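PDB 1Y1L: arsenate reductase (arsC) from Archaeoglobus fulgidus, which probably reduces arsenate to arsenite in arsenic detoxification, on the fold of the low molecular weight phosphotyrosine phosphatases. Local coordinates for residues A[8-13]-A[39-44]; A[74-79]-A[94-99]. All blocks are in the same frame, centred on the assembly; numbering follows the deposited sequence.

Interaction 1: A[8-13]-A[39-44]; sequences HNTARS and RVDETV. With CD (cadmium ion), chain E.
Thr-10 and Ala-11 are the residues through which 8-13 meets 39-44. Just ahead of them His-8 sits beside a cadmium ion that is also bound by Glu-35 of the second subunit; the ion lies against the imidazole ring, so its detailed coordination is doubtful. At Thr-10 the backbone O faces Asp-41 N at 3.0 Å, a hydrogen bond placed with less certainty because Asp-41 N is crowded in the model, and Val-40 CG1 leans on the same oxygen. With CG2 anti to the backbone N, the methyl branch points at the second segment and meets the edge of the Arg-39 guanidinium, while Thr-10 OG1 gives only a weak bond to Arg-39 O at 3.5 Å. Ala-11 then sets its CB against Val-44 CG2. Both segments run into helices here: Ala-11 is the N-cap of 12-21, and Asp-41 caps 42-49, its OD1 taking Thr-43 N at 2.8 Å through the anti lone pair while OD2 holds Tyr-107 OH. HNTARS is the end of the CX5RS phosphate-binding P-loop of this family. Its neighbours are strand 29-33 beside Asn-9 and Ser-13, and helix 106-121, which Arg-12 and Val-44 both touch.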
ATOM      1  N   HIS A   8      -2.716  13.600  13.200  1.00 43.77           N
ATOM      2  CA  HIS A   8      -3.221  14.126  14.455  1.00 43.22           C
ATOM      3  C   HIS A   8      -4.656  14.719  14.489  1.00 42.30           C
ATOM      4  O   HIS A   8      -5.245  14.821  15.559  1.00 45.36           O
ATOM      5  CB  HIS A   8      -2.145  15.022  15.064  1.00 41.45           C
ATOM      6  CG  HIS A   8      -1.651  16.112  14.139  1.00 40.08           C
ATOM      7  ND1 HIS A   8      -1.313  17.369  14.593  1.00 40.61           N
ATOM      8  CD2 HIS A   8      -1.443  16.140  12.800  1.00 31.69           C
ATOM      9  CE1 HIS A   8      -0.959  18.127  13.574  1.00 38.34           C
ATOM     10  NE2 HIS A   8      -1.016  17.400  12.476  1.00 32.66           N
ATOM     11  N   ASN A   9      -5.250  15.001  13.326  1.00 41.63           N
ATOM     12  CA  ASN A   9      -6.626  15.548  13.238  1.00 41.48           C
ATOM     13  C   ASN A   9      -6.917  16.782  14.101  1.00 41.56           C
ATOM     14  O   ASN A   9      -7.748  16.748  15.020  1.00 39.25           O
ATOM     15  CB  ASN A   9      -7.674  14.468  13.555  1.00 38.71           C
ATOM     16  CG  ASN A   9      -9.114  15.004  13.509  1.00 46.98           C
ATOM     17  OD1 ASN A   9     -10.010  14.469  14.164  1.00 52.81           O
ATOM     18  ND2 ASN A   9      -9.328  16.083  12.758  1.00 45.47           N
ATOM     19  N   THR A  10      -6.298  17.900  13.756  1.00 42.33           N
ATOM     20  CA  THR A  10      -6.494  19.112  14.533  1.00 38.81           C
ATOM     21  C   THR A  10      -6.726  20.328  13.637  1.00 39.32           C
ATOM     22  O   THR A  10      -7.447  21.252  14.013  1.00 41.15           O
ATOM     23  CB  THR A  10      -5.274  19.354  15.449  1.00 36.00           C
ATOM     24  OG1 THR A  10      -5.132  18.276  16.386  1.00 30.51           O
ATOM     25  CG2 THR A  10      -5.430  20.621  16.218  1.00 42.93           C
ATOM     26  N   ALA A  11      -6.152  20.301  12.436  1.00 35.83           N
ATOM     27  CA  ALA A  11      -6.278  21.411  11.502  1.00 35.22           C
ATOM     28  C   ALA A  11      -6.828  21.055  10.120  1.00 36.94           C
ATOM     29  O   ALA A  11      -8.023  21.213   9.866  1.00 35.78           O
ATOM     30  CB  ALA A  11      -4.939  22.107  11.358  1.00 31.88           C
ATOM     31  N   ARG A  12      -5.935  20.644   9.219  1.00 34.12           N
ATOM     32  CA  ARG A  12      -6.290  20.287   7.843  1.00 30.71           C
ATOM     33  C   ARG A  12      -7.522  19.393   7.732  1.00 29.20           C
ATOM     34  O   ARG A  12      -8.435  19.662   6.957  1.00 31.86           O
ATOM     35  CB  ARG A  12      -5.105  19.610   7.154  1.00 21.81           C
ATOM     36  CG  ARG A  12      -3.819  20.369   7.319  1.00 26.93           C
ATOM     37  CD  ARG A  12      -2.831  20.113   6.201  1.00 25.85           C
ATOM     38  NE  ARG A  12      -2.194  18.799   6.251  1.00 32.84           N
ATOM     39  CZ  ARG A  12      -1.546  18.297   7.300  1.00 27.18           C
ATOM     40  NH1 ARG A  12      -0.990  17.095   7.222  1.00 31.67           N
ATOM     41  NH2 ARG A  12      -1.481  18.970   8.440  1.00 27.33           N
ATOM     42  N   SER A  13      -7.522  18.312   8.490  1.00 29.26           N
ATOM     43  CA  SER A  13      -8.624  17.376   8.484  1.00 28.32           C
ATOM     44  C   SER A  13      -9.890  18.166   8.675  1.00 26.99           C
ATOM     45  O   SER A  13     -10.817  18.110   7.870  1.00 24.84           O
ATOM     46  CB  SER A  13      -8.446  16.420   9.654  1.00 34.80           C
ATOM     47  OG  SER A  13      -7.066  16.148   9.856  1.00 38.81           O
ATOM     48  N   ARG A  39      -7.244  18.978  21.543  1.00 54.59           N
ATOM     49  CA  ARG A  39      -7.914  20.158  20.989  1.00 56.04           C
ATOM     50  C   ARG A  39      -7.802  20.413  19.492  1.00 51.09           C
ATOM     51  O   ARG A  39      -6.808  20.062  18.865  1.00 53.41           O
ATOM     52  CB  ARG A  39      -7.412  21.418  21.720  1.00 62.57           C
ATOM     53  CG  ARG A  39      -5.861  21.580  21.835  1.00 72.42           C
ATOM     54  CD  ARG A  39      -5.136  21.672  20.469  1.00 80.97           C
ATOM     55  NE  ARG A  39      -3.754  22.166  20.545  1.00 86.63           N
ATOM     56  CZ  ARG A  39      -2.833  21.992  19.594  1.00 88.65           C
ATOM     57  NH1 ARG A  39      -1.612  22.491  19.749  1.00 88.64           N
ATOM     58  NH2 ARG A  39      -3.115  21.289  18.504  1.00 90.62           N
ATOM     59  N   VAL A  40      -8.823  21.044  18.926  1.00 46.79           N
ATOM     60  CA  VAL A  40      -8.776  21.401  17.515  1.00 42.74           C
ATOM     61  C   VAL A  40      -8.006  22.713  17.497  1.00 43.09           C
ATOM     62  O   VAL A  40      -8.171  23.549  18.390  1.00 42.06           O
ATOM     63  CB  VAL A  40     -10.182  21.573  16.903  1.00 42.14           C
ATOM     64  CG1 VAL A  40     -10.111  22.347  15.600  1.00 42.33           C
ATOM     65  CG2 VAL A  40     -10.772  20.215  16.621  1.00 39.35           C
ATOM     66  N   ASP A  41      -7.140  22.868  16.506  1.00 43.66           N
ATOM     67  CA  ASP A  41      -6.304  24.052  16.384  1.00 44.26           C
ATOM     68  C   ASP A  41      -7.085  25.333  16.536  1.00 49.58           C
ATOM     69  O   ASP A  41      -8.169  25.488  15.967  1.00 57.63           O
ATOM     70  CB  ASP A  41      -5.522  24.078  15.052  1.00 40.19           C
ATOM     71  CG  ASP A  41      -4.222  24.818  15.257  1.00 36.85           C
ATOM     72  OD1 ASP A  41      -4.244  26.054  15.410  1.00 39.87           O
ATOM     73  OD2 ASP A  41      -3.171  24.152  15.276  1.00 40.34           O
ATOM     74  N   GLU A  42      -6.516  26.244  17.318  1.00 51.17           N
ATOM     75  CA  GLU A  42      -7.130  27.535  17.572  1.00 56.47           C
ATOM     76  C   GLU A  42      -6.983  28.454  16.361  1.00 54.44           C
ATOM     77  O   GLU A  42      -7.834  29.314  16.125  1.00 57.58           O
ATOM     78  CB  GLU A  42      -6.521  28.168  18.821  1.00 60.44           C
ATOM     79  CG  GLU A  42      -6.593  27.272  20.063  1.00 68.58           C
ATOM     80  CD  GLU A  42      -8.023  26.866  20.449  1.00 71.72           C
ATOM     81  OE1 GLU A  42      -8.933  27.728  20.414  1.00 66.46           O
ATOM     82  OE2 GLU A  42      -8.233  25.683  20.804  1.00 74.12           O
ATOM     83  N   THR A  43      -5.909  28.274  15.595  1.00 48.70           N
ATOM     84  CA  THR A  43      -5.692  29.087  14.406  1.00 42.83           C
ATOM     85  C   THR A  43      -6.752  28.752  13.385  1.00 44.78           C
ATOM     86  O   THR A  43      -7.250  29.627  12.663  1.00 40.89           O
ATOM     87  CB  THR A  43      -4.356  28.786  13.769  1.00 40.45           C
ATOM     88  OG1 THR A  43      -3.339  28.872  14.769  1.00 39.42           O
ATOM     89  CG2 THR A  43      -4.061  29.783  12.658  1.00 30.89           C
ATOM     90  N   VAL A  44      -7.062  27.460  13.319  1.00 45.03           N
ATOM     91  CA  VAL A  44      -8.052  26.934  12.391  1.00 44.09           C
ATOM     92  C   VAL A  44      -9.463  27.394  12.696  1.00 42.75           C
ATOM     93  O   VAL A  44     -10.162  27.884  11.807  1.00 47.72           O
ATOM     94  CB  VAL A  44      -8.042  25.399  12.367  1.00 42.83           C
ATOM     95  CG1 VAL A  44      -9.113  24.887  11.414  1.00 48.37           C
ATOM     96  CG2 VAL A  44      -6.686  24.904  11.922  1.00 44.48           C
TER
HETATM   97 CD    CD E 125       0.608  16.415  13.904  1.00  2.66          CD

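Interaction 2: A[74-79]-A[94-99]; sequences VTVCEE and WHIENP. With CD (cadmium ion), chain H.
The shortest polar bond runs from Trp-94 N to Thr-75 O, 2.7 Å and nearly straight at 165°. It belongs to a parallel strand pairing in which Val-76 pairs with Trp-94 and Cys-77 with His-95. In the other direction Cys-77 N reaches Trp-94 O at 2.8 Å, but the N-H...O angle of 122° makes this a weak bond. Cys-77 O accepts Ile-96 N one step further on, continuing the pairing just past the end of strand 91-95. Beyond it the His-95 side chain takes over: ND1 donates to Glu-78 O at 3.1 Å, and NE2 binds a cadmium ion at 2.4 Å together with Asp-88 of the third subunit. Held at both nitrogens, the ring has its rotation fixed and joins the strand ends to a subunit contact. Cys-77 lies on the same sheet face as His-95, with its CB near the ring and its SG in a disulfide to Cys-82, as expected of an oxidised form. On the face of Val-76 and Trp-94 the contacts between the two segments are apolar. Val-74, with CG2 anti to its backbone N, lays that methyl over the centre of the indole's six-membered ring, a CH-pi contact at 3.6 Å; Arg-117 adds a cation-pi contact to the same indole. Val-76 CG1 rests on Ile-96 CB. Further along, the Glu-78 carboxylate and Asn-98 amide pass 3.9 Å apart at OE1 and ND2, their planes 68° from each other and not hydrogen-bonded; the charge of Glu-78 is answered by Arg-12. Strand 73-77 is flanked by 2-6, to which Val-74 and Val-76 bond through Val-5, and by the outermost strand 91-95, while helix 106-121 packs on Trp-94 and Ile-96.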
ATOM      1  N   VAL A  74     -10.679  10.476   1.600  1.00 30.35           N
ATOM      2  CA  VAL A  74      -9.539  11.243   1.123  1.00 26.55           C
ATOM      3  C   VAL A  74      -8.537  11.330   2.270  1.00 25.32           C
ATOM      4  O   VAL A  74      -8.907  11.687   3.395  1.00 30.27           O
ATOM      5  CB  VAL A  74      -9.977  12.653   0.667  1.00 24.46           C
ATOM      6  CG1 VAL A  74     -11.151  13.119   1.484  1.00 29.39           C
ATOM      7  CG2 VAL A  74      -8.833  13.640   0.793  1.00 17.90           C
ATOM      8  N   THR A  75      -7.289  10.957   1.990  1.00 29.11           N
ATOM      9  CA  THR A  75      -6.222  10.979   2.995  1.00 33.69           C
ATOM     10  C   THR A  75      -5.252  12.145   2.780  1.00 35.10           C
ATOM     11  O   THR A  75      -4.636  12.275   1.715  1.00 36.54           O
ATOM     12  CB  THR A  75      -5.433   9.640   3.008  1.00 28.45           C
ATOM     13  OG1 THR A  75      -6.237   8.611   3.592  1.00 37.72           O
ATOM     14  CG2 THR A  75      -4.155   9.767   3.815  1.00 27.24           C
ATOM     15  N   VAL A  76      -5.158  13.022   3.774  1.00 36.88           N
ATOM     16  CA  VAL A  76      -4.251  14.159   3.691  1.00 36.14           C
ATOM     17  C   VAL A  76      -2.878  13.699   4.176  1.00 43.18           C
ATOM     18  O   VAL A  76      -2.620  13.622   5.387  1.00 42.49           O
ATOM     19  CB  VAL A  76      -4.748  15.359   4.532  1.00 32.08           C
ATOM     20  CG1 VAL A  76      -3.718  16.456   4.531  1.00 28.31           C
ATOM     21  CG2 VAL A  76      -6.033  15.900   3.949  1.00 26.19           C
ATOM     22  N   CYS A  77      -2.029  13.336   3.216  1.00 54.20           N
ATOM     23  CA  CYS A  77      -0.676  12.850   3.483  1.00 63.96           C
ATOM     24  C   CYS A  77       0.384  13.952   3.650  1.00 60.81           C
ATOM     25  O   CYS A  77       0.174  15.114   3.276  1.00 57.58           O
ATOM     26  CB  CYS A  77      -0.206  11.947   2.316  1.00 68.43           C
ATOM     27  SG  CYS A  77      -1.613  11.028   1.613  1.00 97.33           S
ATOM     28  N   GLU A  78       1.522  13.559   4.222  1.00 61.89           N
ATOM     29  CA  GLU A  78       2.655  14.450   4.464  1.00 62.62           C
ATOM     30  C   GLU A  78       3.506  14.552   3.195  1.00 69.19           C
ATOM     31  O   GLU A  78       3.098  14.085   2.131  1.00 67.12           O
ATOM     32  CB  GLU A  78       3.506  13.885   5.602  1.00 58.27           C
ATOM     33  CG  GLU A  78       2.750  13.609   6.892  1.00 49.03           C
ATOM     34  CD  GLU A  78       2.730  14.796   7.835  1.00 51.71           C
ATOM     35  OE1 GLU A  78       1.798  15.621   7.735  1.00 48.32           O
ATOM     36  OE2 GLU A  78       3.644  14.900   8.685  1.00 53.62           O
ATOM     37  N   GLU A  79       4.696  15.141   3.310  1.00 75.58           N
ATOM     38  CA  GLU A  79       5.593  15.280   2.156  1.00 80.37           C
ATOM     39  C   GLU A  79       5.989  13.923   1.563  1.00 79.81           C
ATOM     40  O   GLU A  79       6.233  13.812   0.353  1.00 80.50           O
ATOM     41  CB  GLU A  79       6.867  16.056   2.531  1.00 85.71           C
ATOM     42  CG  GLU A  79       7.756  16.396   1.323  1.00 91.52           C
ATOM     43  CD  GLU A  79       9.160  16.857   1.706  1.00 94.91           C
ATOM     44  OE1 GLU A  79      10.136  16.187   1.294  1.00 95.45           O
ATOM     45  OE2 GLU A  79       9.293  17.890   2.404  1.00 96.10           O
ATOM     46  N   TRP A  94      -3.797  13.476  -0.577  1.00 33.66           N
ATOM     47  CA  TRP A  94      -3.489  14.876  -0.819  1.00 30.36           C
ATOM     48  C   TRP A  94      -2.249  15.251  -0.052  1.00 34.49           C
ATOM     49  O   TRP A  94      -2.234  15.177   1.170  1.00 37.83           O
ATOM     50  CB  TRP A  94      -4.621  15.776  -0.348  1.00 24.50           C
ATOM     51  CG  TRP A  94      -5.852  15.666  -1.148  1.00 24.05           C
ATOM     52  CD1 TRP A  94      -6.057  14.882  -2.240  1.00 19.98           C
ATOM     53  CD2 TRP A  94      -7.089  16.340  -0.896  1.00 20.52           C
ATOM     54  NE1 TRP A  94      -7.347  15.016  -2.677  1.00 22.54           N
ATOM     55  CE2 TRP A  94      -8.005  15.902  -1.866  1.00 14.04           C
ATOM     56  CE3 TRP A  94      -7.510  17.268   0.065  1.00 14.08           C
ATOM     57  CZ2 TRP A  94      -9.317  16.352  -1.907  1.00  8.03           C
ATOM     58  CZ3 TRP A  94      -8.808  17.715   0.026  1.00 21.48           C
ATOM     59  CH2 TRP A  94      -9.699  17.257  -0.953  1.00 19.58           C
ATOM     60  N   HIS A  95      -1.201  15.632  -0.765  1.00 38.57           N
ATOM     61  CA  HIS A  95       0.021  16.047  -0.099  1.00 40.12           C
ATOM     62  C   HIS A  95      -0.131  17.531   0.247  1.00 39.42           C
ATOM     63  O   HIS A  95      -0.071  18.402  -0.624  1.00 38.12           O
ATOM     64  CB  HIS A  95       1.218  15.789  -1.007  1.00 48.38           C
ATOM     65  CG  HIS A  95       1.369  14.351  -1.399  1.00 56.15           C
ATOM     66  ND1 HIS A  95       1.731  13.367  -0.503  1.00 65.69           N
ATOM     67  CD2 HIS A  95       1.208  13.730  -2.591  1.00 60.57           C
ATOM     68  CE1 HIS A  95       1.792  12.203  -1.126  1.00 66.99           C
ATOM     69  NE2 HIS A  95       1.478  12.396  -2.395  1.00 65.80           N
ATOM     70  N   ILE A  96      -0.404  17.797   1.518  1.00 37.62           N
ATOM     71  CA  ILE A  96      -0.612  19.152   1.998  1.00 27.63           C
ATOM     72  C   ILE A  96       0.312  19.506   3.159  1.00 27.85           C
ATOM     73  O   ILE A  96       0.401  18.782   4.158  1.00 27.88           O
ATOM     74  CB  ILE A  96      -2.073  19.345   2.436  1.00 29.29           C
ATOM     75  CG1 ILE A  96      -3.007  19.080   1.251  1.00 34.08           C
ATOM     76  CG2 ILE A  96      -2.283  20.745   2.971  1.00 36.74           C
ATOM     77  CD1 ILE A  96      -4.475  19.152   1.586  1.00 42.51           C
ATOM     78  N   GLU A  97       0.985  20.644   3.006  1.00 29.67           N
ATOM     79  CA  GLU A  97       1.919  21.180   3.992  1.00 29.74           C
ATOM     80  C   GLU A  97       1.295  21.216   5.365  1.00 26.91           C
ATOM     81  O   GLU A  97       0.187  21.700   5.529  1.00 31.07           O
ATOM     82  CB  GLU A  97       2.324  22.594   3.576  1.00 34.88           C
ATOM     83  CG  GLU A  97       3.134  23.380   4.595  1.00 43.67           C
ATOM     84  CD  GLU A  97       3.608  24.715   4.048  1.00 49.32           C
ATOM     85  OE1 GLU A  97       4.713  25.151   4.429  1.00 57.42           O
ATOM     86  OE2 GLU A  97       2.880  25.326   3.237  1.00 49.84           O
ATOM     87  N   ASN A  98       2.016  20.703   6.345  1.00 27.49           N
ATOM     88  CA  ASN A  98       1.539  20.667   7.716  1.00 30.89           C
ATOM     89  C   ASN A  98       1.706  22.065   8.313  1.00 34.13           C
ATOM     90  O   ASN A  98       2.836  22.501   8.547  1.00 41.97           O
ATOM     91  CB  ASN A  98       2.371  19.658   8.493  1.00 30.24           C
ATOM     92  CG  ASN A  98       1.758  19.299   9.801  1.00 39.37           C
ATOM     93  OD1 ASN A  98       0.758  19.884  10.220  1.00 44.13           O
ATOM     94  ND2 ASN A  98       2.335  18.308  10.461  1.00 36.58           N
ATOM     95  N   PRO A  99       0.594  22.797   8.555  1.00 34.29           N
ATOM     96  CA  PRO A  99       0.680  24.149   9.117  1.00 31.33           C
ATOM     97  C   PRO A  99       1.086  24.202  10.582  1.00 32.64           C
ATOM     98  O   PRO A  99       1.580  25.226  11.048  1.00 35.66           O
ATOM     99  CB  PRO A  99      -0.733  24.682   8.918  1.00 20.83           C
ATOM    100  CG  PRO A  99      -1.551  23.496   9.161  1.00 27.65           C
ATOM    101  CD  PRO A  99      -0.821  22.429   8.356  1.00 30.36           C
TER
HETATM  102 CD    CD H 127       2.572  10.311  -2.803  1.00  2.58          CD

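Along the chain the P-loop leads into helix 12-21 and strand 29-33, and interaction 1 closes that excursion where the start of helix 42-49 comes back to the loop. The chain then reaches strand 73-77, and interaction 2 closes a shorter loop, residues 80-93, by setting 91-95 alongside it. The two closures follow in series, neither crossing nor enclosing the other. Arg-12, the arginine of the P-loop, bridges them: its NH1 makes a salt bridge of 3.2 Å to Glu-78 OE1, and its NE lies against Val-76 and Ile-96. The phosphate-binding loop is thereby tied on one side to helix 42-49 and on the other to the ends of strands 73-77 and 91-95.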